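Local coordinates for abhydrolase domain-containing protein (Exiguobacterium antarcticum, PDB 5H3H) that probably hydrolyses ester bonds as an alpha/beta-hydrolase esterase, and may also carry out perhydrolysis, the formation of peracids, at residues V90-F95 against K104-H109; D211-H216 against T259-S264; A123-T128 against E229-N234. All coordinates share one frame; numbering follows the deposited sequence.

Contact 1: V90-F95 against K104-H109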
loop_
_atom_site.group_PDB
_atom_site.type_symbol
_atom_site.label_atom_id
_atom_site.label_comp_id
_atom_site.label_asym_id
_atom_site.label_seq_id
_atom_site.Cartn_x
_atom_site.Cartn_y
_atom_site.Cartn_z
ATOM N N VAL B 90 3.701 7.680 13.114
ATOM C CA VAL B 90 2.700 8.765 13.297
ATOM C C VAL B 90 1.430 8.166 13.871
ATOM O O VAL B 90 1.038 7.044 13.526
ATOM C CB VAL B 90 2.428 9.673 12.024
ATOM C CG1 VAL B 90 3.550 9.668 11.006
ATOM C CG2 VAL B 90 1.082 9.493 11.366
ATOM N N THR B 91 0.810 8.899 14.771
ATOM C CA THR B 91 -0.613 8.649 15.060
ATOM C C THR B 91 -1.449 9.464 14.097
ATOM O O THR B 91 -1.288 10.657 14.023
ATOM C CB THR B 91 -0.912 9.044 16.472
ATOM O OG1 THR B 91 -0.147 8.187 17.306
ATOM C CG2 THR B 91 -2.392 8.860 16.821
ATOM N N LEU B 92 -2.235 8.797 13.293
ATOM C CA LEU B 92 -3.048 9.450 12.274
ATOM C C LEU B 92 -4.545 9.549 12.765
ATOM O O LEU B 92 -5.204 8.537 12.964
ATOM C CB LEU B 92 -2.900 8.606 11.005
ATOM C CG LEU B 92 -3.638 9.131 9.794
ATOM C CD1 LEU B 92 -3.113 10.492 9.418
ATOM C CD2 LEU B 92 -3.581 8.155 8.659
ATOM N N LEU B 93 -5.052 10.751 12.984
ATOM C CA LEU B 93 -6.479 10.934 13.355
ATOM C C LEU B 93 -7.246 11.585 12.205
ATOM O O LEU B 93 -6.853 12.635 11.713
ATOM C CB LEU B 93 -6.633 11.730 14.626
ATOM C CG LEU B 93 -8.026 12.194 15.097
ATOM C CD1 LEU B 93 -9.172 11.257 14.821
ATOM C CD2 LEU B 93 -8.040 12.565 16.589
ATOM N N GLY B 94 -8.352 10.957 11.802
ATOM C CA GLY B 94 -9.216 11.567 10.855
ATOM C C GLY B 94 -10.574 11.825 11.466
ATOM O O GLY B 94 -11.153 10.907 12.040
ATOM N N PHE B 95 -11.046 13.050 11.352
ATOM C CA PHE B 95 -12.401 13.426 11.830
ATOM C C PHE B 95 -13.282 13.580 10.605
ATOM O O PHE B 95 -12.958 14.326 9.676
ATOM C CB PHE B 95 -12.371 14.697 12.613
ATOM C CG PHE B 95 -13.769 15.169 13.042
ATOM C CD1 PHE B 95 -14.338 14.701 14.229
ATOM C CD2 PHE B 95 -14.516 16.046 12.232
ATOM C CE1 PHE B 95 -15.595 15.163 14.647
ATOM C CE2 PHE B 95 -15.808 16.450 12.621
ATOM C CZ PHE B 95 -16.336 15.984 13.807
ATOM N N LYS B 104 -8.134 5.892 3.066
ATOM C CA LYS B 104 -7.723 5.842 1.680
ATOM C C LYS B 104 -6.194 5.973 1.581
ATOM O O LYS B 104 -5.574 5.325 0.727
ATOM C CB LYS B 104 -8.354 7.000 0.897
ATOM C CG LYS B 104 -8.253 6.920 -0.621
ATOM C CD LYS B 104 -8.773 5.606 -1.159
ATOM C CE LYS B 104 -9.485 5.767 -2.499
ATOM N NZ LYS B 104 -10.415 4.600 -2.659
ATOM N N TYR B 105 -5.638 6.843 2.425
ATOM C CA TYR B 105 -4.219 7.031 2.514
ATOM C C TYR B 105 -3.544 5.743 2.914
ATOM O O TYR B 105 -2.471 5.366 2.334
ATOM C CB TYR B 105 -3.874 8.069 3.550
ATOM C CG TYR B 105 -2.419 7.935 3.968
ATOM C CD1 TYR B 105 -1.367 8.327 3.120
ATOM C CD2 TYR B 105 -2.086 7.330 5.188
ATOM C CE1 TYR B 105 -0.027 8.183 3.503
ATOM C CE2 TYR B 105 -0.784 7.170 5.565
ATOM C CZ TYR B 105 0.266 7.557 4.704
ATOM O OH TYR B 105 1.584 7.366 5.081
ATOM N N LEU B 106 -4.116 5.082 3.924
ATOM C CA LEU B 106 -3.540 3.746 4.327
ATOM C C LEU B 106 -3.626 2.695 3.213
ATOM O O LEU B 106 -2.662 1.937 3.016
ATOM C CB LEU B 106 -4.172 3.220 5.591
ATOM C CG LEU B 106 -3.612 3.460 6.996
ATOM C CD1 LEU B 106 -2.357 4.296 7.177
ATOM C CD2 LEU B 106 -4.719 3.870 7.960
ATOM N N LEU B 107 -4.759 2.634 2.519
ATOM C CA LEU B 107 -4.917 1.698 1.426
ATOM C C LEU B 107 -3.992 2.034 0.251
ATOM O O LEU B 107 -3.450 1.169 -0.338
ATOM C CB LEU B 107 -6.357 1.643 0.899
ATOM C CG LEU B 107 -7.458 0.729 1.481
ATOM C CD1 LEU B 107 -7.031 -0.191 2.608
ATOM C CD2 LEU B 107 -8.676 1.574 1.833
ATOM N N ASN B 108 -3.892 3.292 -0.114
ATOM C CA ASN B 108 -3.116 3.665 -1.317
ATOM C C ASN B 108 -1.619 3.782 -1.133
ATOM O O ASN B 108 -0.870 3.597 -2.098
ATOM C CB ASN B 108 -3.684 4.917 -1.978
ATOM C CG ASN B 108 -5.029 4.668 -2.595
ATOM O OD1 ASN B 108 -5.537 3.556 -2.578
ATOM N ND2 ASN B 108 -5.603 5.695 -3.194
ATOM N N HIS B 109 -1.191 4.080 0.086
ATOM C CA HIS B 109 0.202 4.222 0.371
ATOM C C HIS B 109 0.790 3.305 1.442
ATOM O O HIS B 109 1.954 3.438 1.728
ATOM C CB HIS B 109 0.448 5.663 0.700
ATOM C CG HIS B 109 -0.053 6.568 -0.356
ATOM N ND1 HIS B 109 0.741 7.012 -1.391
ATOM C CD2 HIS B 109 -1.301 7.038 -0.603
ATOM C CE1 HIS B 109 0.015 7.757 -2.206
ATOM N NE2 HIS B 109 -1.226 7.798 -1.745
#
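Tyr105 is the first residue of helix segment 104-109 to meet strand 90-95, where it touches Leu92. Its CG stands anti to the backbone N (chi1 161°), which lays the ring along the gap between helix and sheet, with its CD2 side nearer the strand: CD2 of Tyr105 is 3.9 Å from CD2 of Leu92. The two side chains cross obliquely, the leucine methyl approaching the ring at a slant. A long flat side chain suits this place because it lies between helix and sheet and covers the end of Leu92; it also packs on Ile82 of helix 71-85. One residue on, Leu106 leaves the helix at an angle to the strand, yet its branched end bends in, a leucine being long enough to bring CD1 of Leu106 within 4.3 Å of the same CD2 of Leu92. A branched leucine at 92 in turn puts one methyl far enough out to meet both neighbours, and no polar group takes part across the interface. This is the first half of a beta-alpha-beta crossover in the alpha/beta hydrolase fold. Strand 90-95 runs through a sharp turn, probably the nucleophile elbow, into helix 97-109, which leads back to the parallel strand 114-120. Leu92 rises from the sheet beneath the helix, with Val25 and Leu27 of strand 23-27 beside it. Beyond Leu106 the helix turns its other side outward: Leu107 and Asn108 pack on Val8 and Asp9 of the second subunit. The His109 side chain rests on Asn79 of helix 71-85.

Contact 2: D211-H216 against T259-S264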
loop_
_atom_site.group_PDB
_atom_site.type_symbol
_atom_site.label_atom_id
_atom_site.label_comp_id
_atom_site.label_asym_id
_atom_site.label_seq_id
_atom_site.Cartn_x
_atom_site.Cartn_y
_atom_site.Cartn_z
ATOM N N ASP B 211 -3.349 -0.762 14.202
ATOM C CA ASP B 211 -4.106 -0.534 15.442
ATOM C C ASP B 211 -5.039 0.651 15.306
ATOM O O ASP B 211 -4.568 1.755 15.073
ATOM C CB ASP B 211 -3.156 -0.211 16.594
ATOM C CG ASP B 211 -2.410 -1.462 17.151
ATOM O OD1 ASP B 211 -2.580 -2.603 16.659
ATOM O OD2 ASP B 211 -1.637 -1.276 18.111
ATOM N N THR B 212 -6.343 0.408 15.477
ATOM C CA THR B 212 -7.353 1.463 15.343
ATOM C C THR B 212 -8.207 1.725 16.606
ATOM O O THR B 212 -8.578 0.784 17.358
ATOM C CB THR B 212 -8.201 1.189 14.101
ATOM O OG1 THR B 212 -7.283 0.908 13.009
ATOM C CG2 THR B 212 -9.101 2.410 13.741
ATOM N N LEU B 213 -8.463 3.019 16.847
ATOM C CA LEU B 213 -9.483 3.485 17.783
ATOM C C LEU B 213 -10.562 4.268 17.044
ATOM O O LEU B 213 -10.230 5.241 16.347
ATOM C CB LEU B 213 -8.864 4.413 18.795
ATOM C CG LEU B 213 -9.856 5.068 19.757
ATOM C CD1 LEU B 213 -10.513 3.956 20.577
ATOM C CD2 LEU B 213 -9.178 6.100 20.641
ATOM N N ILE B 214 -11.841 3.885 17.267
ATOM C CA ILE B 214 -12.998 4.556 16.715
ATOM C C ILE B 214 -13.618 5.348 17.868
ATOM O O ILE B 214 -13.949 4.769 18.895
ATOM C CB ILE B 214 -14.075 3.558 16.161
ATOM C CG1 ILE B 214 -13.477 2.464 15.254
ATOM C CG2 ILE B 214 -15.227 4.303 15.462
ATOM C CD1 ILE B 214 -12.657 3.013 14.131
ATOM N N MET B 215 -13.788 6.646 17.655
ATOM C CA MET B 215 -14.407 7.558 18.604
ATOM C C MET B 215 -15.657 8.053 17.863
ATOM O O MET B 215 -15.531 8.535 16.705
ATOM C CB MET B 215 -13.433 8.735 18.923
ATOM C CG MET B 215 -12.449 8.453 20.042
ATOM S SD MET B 215 -11.479 9.850 20.723
ATOM C CE MET B 215 -10.330 9.761 19.453
ATOM N N HIS B 216 -16.867 7.940 18.466
ATOM C CA HIS B 216 -18.046 8.414 17.744
ATOM C C HIS B 216 -19.183 8.789 18.721
ATOM O O HIS B 216 -19.380 8.104 19.738
ATOM C CB HIS B 216 -18.515 7.330 16.804
ATOM C CG HIS B 216 -19.120 7.825 15.547
ATOM N ND1 HIS B 216 -18.520 7.620 14.335
ATOM C CD2 HIS B 216 -20.304 8.426 15.292
ATOM C CE1 HIS B 216 -19.301 8.099 13.376
ATOM N NE2 HIS B 216 -20.386 8.604 13.941
ATOM N N THR B 259 -10.415 14.839 24.323
ATOM C CA THR B 259 -8.985 15.138 24.443
ATOM C C THR B 259 -8.216 14.110 25.262
ATOM O O THR B 259 -7.186 13.634 24.868
ATOM C CB THR B 259 -8.689 16.597 24.971
ATOM O OG1 THR B 259 -9.420 16.885 26.173
ATOM C CG2 THR B 259 -9.147 17.566 24.054
ATOM N N GLU B 260 -8.721 13.726 26.409
ATOM C CA GLU B 260 -7.929 12.854 27.234
ATOM C C GLU B 260 -7.939 11.378 26.751
ATOM O O GLU B 260 -6.958 10.715 26.892
ATOM C CB GLU B 260 -8.308 13.067 28.703
ATOM C CG GLU B 260 -8.023 14.495 29.212
ATOM C CD GLU B 260 -6.537 14.922 29.202
ATOM O OE1 GLU B 260 -6.265 16.107 28.907
ATOM O OE2 GLU B 260 -5.638 14.110 29.513
ATOM N N THR B 261 -8.990 10.915 26.065
ATOM C CA THR B 261 -8.958 9.657 25.304
ATOM C C THR B 261 -7.911 9.672 24.153
ATOM O O THR B 261 -7.226 8.680 23.879
ATOM C CB THR B 261 -10.356 9.385 24.685
ATOM O OG1 THR B 261 -11.362 9.405 25.712
ATOM C CG2 THR B 261 -10.430 8.052 23.986
ATOM N N LEU B 262 -7.800 10.810 23.482
ATOM C CA LEU B 262 -6.924 10.943 22.303
ATOM C C LEU B 262 -5.478 10.868 22.813
ATOM O O LEU B 262 -4.634 10.137 22.315
ATOM C CB LEU B 262 -7.234 12.292 21.661
ATOM C CG LEU B 262 -6.971 12.586 20.206
ATOM C CD1 LEU B 262 -7.010 14.111 20.007
ATOM C CD2 LEU B 262 -5.654 12.015 19.702
ATOM N N VAL B 263 -5.243 11.576 23.905
ATOM C CA VAL B 263 -3.941 11.662 24.507
ATOM C C VAL B 263 -3.450 10.340 25.040
ATOM O O VAL B 263 -2.284 10.010 24.866
ATOM C CB VAL B 263 -3.949 12.708 25.651
ATOM C CG1 VAL B 263 -2.721 12.567 26.552
ATOM C CG2 VAL B 263 -4.046 14.117 25.036
ATOM N N SER B 264 -4.329 9.649 25.762
ATOM C CA SER B 264 -4.030 8.329 26.269
ATOM C C SER B 264 -3.670 7.355 25.168
ATOM O O SER B 264 -2.726 6.612 25.321
ATOM C CB SER B 264 -5.238 7.769 27.037
ATOM O OG SER B 264 -5.546 8.557 28.170
#
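Met215 and Thr261 run antiparallel side by side, the thioether of the strand residue lying alongside the methyl of the helix residue. SD of Met215 comes within 3.9 Å of CG2 of Thr261, a soft, polarisable sulfur against a compact methyl. Leu213, two residues earlier on the same face of the strand, comes in nearly perpendicular to Thr261, and CD2 of Leu213 stops 4.1 Å from CG2 of Thr261. A single methyl thus sits against both strand residues. Its placing follows from the first torsion of Thr261 (chi1 -55°), which turns CG2 anti to the backbone N and toward the sheet while OG1 folds back to hydrogen-bond with Lys257 O one turn earlier. Threonine suits the spot because it offers an apolar tip while its hydroxyl is satisfied by its own helix. The flexible Met215 chain bends at chi3 (-82°), bringing CE to 4.5 Å from CG of Leu262, a longer contact, on a residue buried against the sheet. On the far side of the helix Glu260 O accepts from Ser264 N and Ser264 OG, one from above and one from below the carbonyl plane; the OG bond is 2.9 Å long. The axes of strand segment 211-216 and helix segment 259-264 run almost exactly antiparallel, at 177°, and approach to 10.9 Å, the layered packing of helix on sheet in an alpha/beta hydrolase. Met215 and Leu262 both touch Ile118 of strand 114-120, Met215 and Thr261 share Phe243 of strand 239-243, and helix 38-46 packs against Leu262 through Gln40.

Contact 3: A123-T128 against E229-N234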
loop_
_atom_site.group_PDB
_atom_site.type_symbol
_atom_site.label_atom_id
_atom_site.label_comp_id
_atom_site.label_asym_id
_atom_site.label_seq_id
_atom_site.Cartn_x
_atom_site.Cartn_y
_atom_site.Cartn_z
ATOM N N ALA B 123 -16.602 9.717 8.312
ATOM C CA ALA B 123 -17.458 9.508 7.146
ATOM C C ALA B 123 -17.028 8.243 6.411
ATOM O O ALA B 123 -16.521 8.258 5.295
ATOM C CB ALA B 123 -17.410 10.708 6.238
ATOM N N ALA B 124 -17.248 7.123 7.053
ATOM C CA ALA B 124 -16.761 5.840 6.511
ATOM C C ALA B 124 -17.539 4.689 7.102
ATOM O O ALA B 124 -18.012 4.820 8.214
ATOM C CB ALA B 124 -15.276 5.648 6.764
ATOM N N PRO B 125 -17.654 3.583 6.358
ATOM C CA PRO B 125 -17.056 3.408 4.984
ATOM C C PRO B 125 -17.686 4.155 3.817
ATOM O O PRO B 125 -17.071 4.221 2.722
ATOM C CB PRO B 125 -17.207 1.886 4.712
ATOM C CG PRO B 125 -18.105 1.372 5.794
ATOM C CD PRO B 125 -17.864 2.272 6.998
ATOM N N VAL B 126 -18.891 4.684 4.026
ATOM C CA VAL B 126 -19.570 5.471 3.038
ATOM C C VAL B 126 -20.343 6.488 3.826
ATOM O O VAL B 126 -20.872 6.212 4.888
ATOM C CB VAL B 126 -20.591 4.685 2.192
ATOM C CG1 VAL B 126 -20.733 5.316 0.810
ATOM C CG2 VAL B 126 -20.250 3.211 2.067
ATOM N N PHE B 127 -20.399 7.687 3.289
ATOM C CA PHE B 127 -21.135 8.782 3.967
ATOM C C PHE B 127 -22.630 8.782 3.588
ATOM O O PHE B 127 -23.444 9.367 4.295
ATOM C CB PHE B 127 -20.481 10.136 3.590
ATOM C CG PHE B 127 -21.110 11.347 4.242
ATOM C CD1 PHE B 127 -21.029 11.533 5.601
ATOM C CD2 PHE B 127 -21.750 12.316 3.463
ATOM C CE1 PHE B 127 -21.578 12.644 6.207
ATOM C CE2 PHE B 127 -22.284 13.424 4.043
ATOM C CZ PHE B 127 -22.195 13.606 5.428
ATOM N N THR B 128 -22.935 8.218 2.432
ATOM C CA THR B 128 -24.297 8.198 1.887
ATOM C C THR B 128 -24.818 6.747 1.751
ATOM O O THR B 128 -24.036 5.789 1.749
ATOM C CB THR B 128 -24.381 8.995 0.555
ATOM O OG1 THR B 128 -23.429 8.492 -0.421
ATOM C CG2 THR B 128 -24.114 10.476 0.866
ATOM N N GLU B 229 -20.445 1.357 14.170
ATOM C CA GLU B 229 -20.652 -0.088 14.263
ATOM C C GLU B 229 -20.074 -0.824 13.060
ATOM O O GLU B 229 -19.447 -1.864 13.191
ATOM C CB GLU B 229 -22.150 -0.378 14.478
ATOM C CG GLU B 229 -22.576 -0.031 15.904
ATOM C CD GLU B 229 -24.089 -0.055 16.182
ATOM O OE1 GLU B 229 -24.903 -0.068 15.234
ATOM O OE2 GLU B 229 -24.458 -0.024 17.374
ATOM N N VAL B 230 -20.252 -0.276 11.883
ATOM C CA VAL B 230 -19.770 -0.918 10.679
ATOM C C VAL B 230 -18.235 -0.934 10.658
ATOM O O VAL B 230 -17.604 -1.974 10.376
ATOM C CB VAL B 230 -20.377 -0.297 9.437
ATOM C CG1 VAL B 230 -19.661 -0.755 8.161
ATOM C CG2 VAL B 230 -21.847 -0.692 9.361
ATOM N N MET B 231 -17.644 0.182 11.039
ATOM C CA MET B 231 -16.196 0.275 11.058
ATOM C C MET B 231 -15.576 -0.676 12.045
ATOM O O MET B 231 -14.571 -1.284 11.721
ATOM C CB MET B 231 -15.744 1.685 11.368
ATOM C CG MET B 231 -15.880 2.616 10.198
ATOM S SD MET B 231 -15.273 4.307 10.569
ATOM C CE MET B 231 -16.576 4.988 11.601
ATOM N N HIS B 232 -16.172 -0.772 13.241
ATOM C CA HIS B 232 -15.699 -1.625 14.340
ATOM C C HIS B 232 -15.771 -3.127 13.955
ATOM O O HIS B 232 -14.939 -3.929 14.403
ATOM C CB HIS B 232 -16.523 -1.327 15.623
ATOM C CG HIS B 232 -15.994 -1.950 16.890
ATOM N ND1 HIS B 232 -16.804 -2.595 17.799
ATOM C CD2 HIS B 232 -14.758 -1.956 17.439
ATOM C CE1 HIS B 232 -16.082 -3.012 18.823
ATOM N NE2 HIS B 232 -14.834 -2.646 18.620
ATOM N N GLU B 233 -16.768 -3.498 13.164
ATOM C CA GLU B 233 -16.912 -4.879 12.766
ATOM C C GLU B 233 -15.847 -5.264 11.744
ATOM O O GLU B 233 -15.332 -6.384 11.804
ATOM C CB GLU B 233 -18.319 -5.190 12.222
ATOM C CG GLU B 233 -19.272 -5.607 13.330
ATOM C CD GLU B 233 -20.471 -6.361 12.814
ATOM O OE1 GLU B 233 -20.746 -7.492 13.299
ATOM O OE2 GLU B 233 -21.135 -5.805 11.917
ATOM N N ASN B 234 -15.500 -4.328 10.868
ATOM C CA ASN B 234 -14.706 -4.600 9.680
ATOM C C ASN B 234 -13.221 -4.248 9.736
ATOM O O ASN B 234 -12.432 -4.767 8.914
ATOM C CB ASN B 234 -15.367 -3.952 8.439
ATOM C CG ASN B 234 -16.681 -4.640 8.077
ATOM O OD1 ASN B 234 -16.674 -5.785 7.648
ATOM N ND2 ASN B 234 -17.818 -3.955 8.279
#
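Val230, which packs against Pro125, has a carbonyl oxygen gripped twice by Asn234: the backbone N and the amide ND2 approach Val230 O, one on each side of the peptide plane. The ND2 bond is 2.9 Å long but well bent, with an N-H...O angle of 141°. Asparagine fits this last turn of helix 225-234 because its short amide can curl back onto the backbone. In the alpha/beta hydrolase fold this helix follows strand 211-217, and here it meets the loop that leaves strand 114-120 and runs toward helix 139-149. That loop also carries Phe127 into the pocket where ethaneperoxoic acid is bound. The peptide bond before Pro125 is cis, and the proline ring lies obliquely across Val230, with CG of Pro125 3.5 Å from CG1 of Val230. A beta-branched valine holds one methyl, CG1, firmly against the rigid ring. The next residue, Met231, touches the CD end of the same ring: its CG lies 3.8 Å from CD of Pro125, and the chain then bends at chi3 (-75°), curving sulfur and methyl round the Ala124 carbonyl. Ala124 O is buried here without a hydrogen-bond partner in the model, so the methionine covers it with weakly polar and apolar atoms. With an alanine in place of Met231 this covering is gone, and a gap is likely to open beside Ala124 and Pro125, leaving the loop less firmly seated on the helix. The small Ala124 side chain leaves room for the bulky sulfur, its CB lying 4.0 Å from SD of Met231, while Ala124 O is 3.6 Å from that same SD.

Overall arrangement
From the N terminus, contact 1 comes first and closes a short loop, from strand 90-95 straight into the helix that follows it, before either of the others opens. Contact 3 opens next, in the loop after strand 114-120, and contact 2 opens at strand 211-217 before contact 3 has closed on helix 225-234; contact 2 closes last, on helix 255-267. Contacts 2 and 3 therefore cross, and they touch where Met231 CE meets Ile214 CG2 at 4.1 Å. Contacts 1 and 2 both reach the central sheet and meet through Leu93 and Leu262. Together they tie helices to the sheet and to the loop bordering the ligand pocket.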